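Long-range contact in extracellular solute-binding protein (Conexibacter woesei, PDB 4P98), which probably captures a small solute outside the cell membrane and hands it to an ABC transporter, as a lipoprotein of the BMP (PnrA-like) family: residues Arg140-Val145 with Ala202-Ala207. Numbering follows the deposited sequence.
Sequences RGVEKV and AQLLVA
Q203 reaches back along K144 and closes its amide oxygen onto two backbone N-H groups of the turn that leads into strand 144-149. Its CB lies 3.6 Å from K144 O, the carbonyl that also accepts the backbone N-H of Q203 from above the carbonyl plane (2.8 Å from Q203 N to K144 O, N-H...O 165°). With CG beside its own backbone N (chi1 -61°) and skirting the same carbonyl oxygen, the extended chain runs on toward the turn at G141-E143. There OE1 takes the N-H of E143 at 2.7 Å from E143 N, the donor nearly in line with the C=O, and more loosely that of K144, 3.1 Å from K144 N and bent to 138° at the hydrogen. Two donors on one oxygen pin OE1 and restrain the turn of the amide, just where the strand begins. Q203 NE2 is nearest to G141 O at 4.1 Å, too far for a hydrogen bond.

Beyond the amide the contact turns apolar. V142 CG1 meets L204 CB at 3.8 Å, the two side chains crossing at about a right angle; V145 and L204 lie side by side, and V145 CG1 also touches V206 CG2 at 3.9 Å. The backbone N of L204 is buried without a partner.

The contact joins the entries of two neighbouring parallel strands, 144-149 and 205-207, in one lobe of a periplasmic-binding-protein fold. S175 and E177 pair with V145 on the far edge of its strand, while helices 125-137 and 154-170 cover the face carrying L204, V145 and V206, and helix 212-221 packs on L205 from the other.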
loop_
_atom_site.group_PDB
_atom_site.type_symbol
_atom_site.label_atom_id
_atom_site.label_comp_id
_atom_site.label_asym_id
_atom_site.label_seq_id
_atom_site.Cartn_x
_atom_site.Cartn_y
_atom_site.Cartn_z
ATOM N N ARG A 140 -5.279 4.117 23.116
ATOM C CA ARG A 140 -5.539 4.544 24.500
ATOM C C ARG A 140 -4.404 5.410 25.009
ATOM O O ARG A 140 -3.260 4.963 25.033
ATOM C CB ARG A 140 -5.665 3.337 25.423
ATOM C CG ARG A 140 -6.997 2.609 25.348
ATOM C CD ARG A 140 -7.134 1.574 26.464
ATOM N NE ARG A 140 -6.052 0.582 26.420
ATOM C CZ ARG A 140 -6.192 -0.723 26.658
ATOM N NH1 ARG A 140 -7.378 -1.247 26.968
ATOM N NH2 ARG A 140 -5.128 -1.520 26.575
ATOM N N GLY A 141 -4.725 6.641 25.411
ATOM C CA GLY A 141 -3.756 7.529 26.040
ATOM C C GLY A 141 -2.797 8.226 25.088
ATOM O O GLY A 141 -1.765 8.714 25.506
ATOM N N VAL A 142 -3.139 8.292 23.810
ATOM C CA VAL A 142 -2.276 8.940 22.824
ATOM C C VAL A 142 -2.920 10.251 22.421
ATOM O O VAL A 142 -3.877 10.267 21.652
ATOM C CB VAL A 142 -2.053 8.032 21.601
ATOM C CG1 VAL A 142 -1.226 8.749 20.537
ATOM C CG2 VAL A 142 -1.394 6.731 22.023
ATOM N N GLU A 143 -2.423 11.360 22.958
ATOM C CA GLU A 143 -3.029 12.653 22.666
ATOM C C GLU A 143 -2.187 13.505 21.726
ATOM O O GLU A 143 -2.684 14.508 21.213
ATOM C CB GLU A 143 -3.373 13.433 23.964
ATOM C CG GLU A 143 -4.553 12.876 24.795
ATOM C CD GLU A 143 -5.829 12.525 23.995
ATOM O OE1 GLU A 143 -6.453 13.401 23.340
ATOM O OE2 GLU A 143 -6.239 11.344 24.057
ATOM N N LYS A 144 -0.938 13.090 21.485
ATOM C CA LYS A 144 -0.009 13.808 20.603
ATOM C C LYS A 144 0.574 12.827 19.585
ATOM O O LYS A 144 1.167 11.824 19.962
ATOM C CB LYS A 144 1.125 14.444 21.420
ATOM C CG LYS A 144 0.676 15.556 22.354
ATOM C CD LYS A 144 1.846 16.342 22.946
ATOM C CE LYS A 144 1.336 17.511 23.783
ATOM N NZ LYS A 144 2.437 18.240 24.464
ATOM N N VAL A 145 0.401 13.132 18.300
ATOM C CA VAL A 145 0.779 12.230 17.218
ATOM C C VAL A 145 1.728 12.968 16.287
ATOM O O VAL A 145 1.508 14.142 15.956
ATOM C CB VAL A 145 -0.448 11.775 16.392
ATOM C CG1 VAL A 145 -0.020 10.903 15.206
ATOM C CG2 VAL A 145 -1.437 11.030 17.277
ATOM N N ALA A 202 5.584 13.871 20.905
ATOM C CA ALA A 202 4.835 12.827 20.200
ATOM C C ALA A 202 4.798 11.531 21.000
ATOM O O ALA A 202 5.832 11.058 21.495
ATOM C CB ALA A 202 5.427 12.563 18.824
ATOM N N GLN A 203 3.594 10.972 21.128
ATOM C CA GLN A 203 3.381 9.719 21.856
ATOM C C GLN A 203 3.183 8.544 20.915
ATOM O O GLN A 203 3.000 7.413 21.347
ATOM C CB GLN A 203 2.184 9.862 22.802
ATOM C CG GLN A 203 2.397 10.949 23.858
ATOM C CD GLN A 203 1.123 11.349 24.583
ATOM O OE1 GLN A 203 0.092 11.594 23.971
ATOM N NE2 GLN A 203 1.204 11.442 25.896
ATOM N N LEU A 204 3.236 8.832 19.617
ATOM C CA LEU A 204 3.116 7.831 18.568
ATOM C C LEU A 204 3.746 8.429 17.313
ATOM O O LEU A 204 3.598 9.627 17.041
ATOM C CB LEU A 204 1.638 7.520 18.299
ATOM C CG LEU A 204 1.252 6.753 17.031
ATOM C CD1 LEU A 204 1.396 5.258 17.239
ATOM C CD2 LEU A 204 -0.185 7.092 16.612
ATOM N N LEU A 205 4.415 7.593 16.538
ATOM C CA LEU A 205 5.077 8.068 15.326
ATOM C C LEU A 205 4.546 7.326 14.115
ATOM O O LEU A 205 4.617 6.107 14.055
ATOM C CB LEU A 205 6.594 7.899 15.447
ATOM C CG LEU A 205 7.253 8.892 16.416
ATOM C CD1 LEU A 205 8.662 8.469 16.843
ATOM C CD2 LEU A 205 7.257 10.300 15.848
ATOM N N VAL A 206 4.032 8.075 13.144
ATOM C CA VAL A 206 3.462 7.496 11.934
ATOM C C VAL A 206 4.392 7.735 10.747
ATOM O O VAL A 206 4.751 8.862 10.477
ATOM C CB VAL A 206 2.093 8.127 11.616
ATOM C CG1 VAL A 206 1.432 7.400 10.454
ATOM C CG2 VAL A 206 1.201 8.096 12.846
ATOM N N ALA A 207 4.752 6.661 10.055
ATOM C CA ALA A 207 5.587 6.712 8.853
ATOM C C ALA A 207 4.739 6.655 7.590
ATOM O O ALA A 207 3.897 5.757 7.444
ATOM C CB ALA A 207 6.550 5.539 8.845
#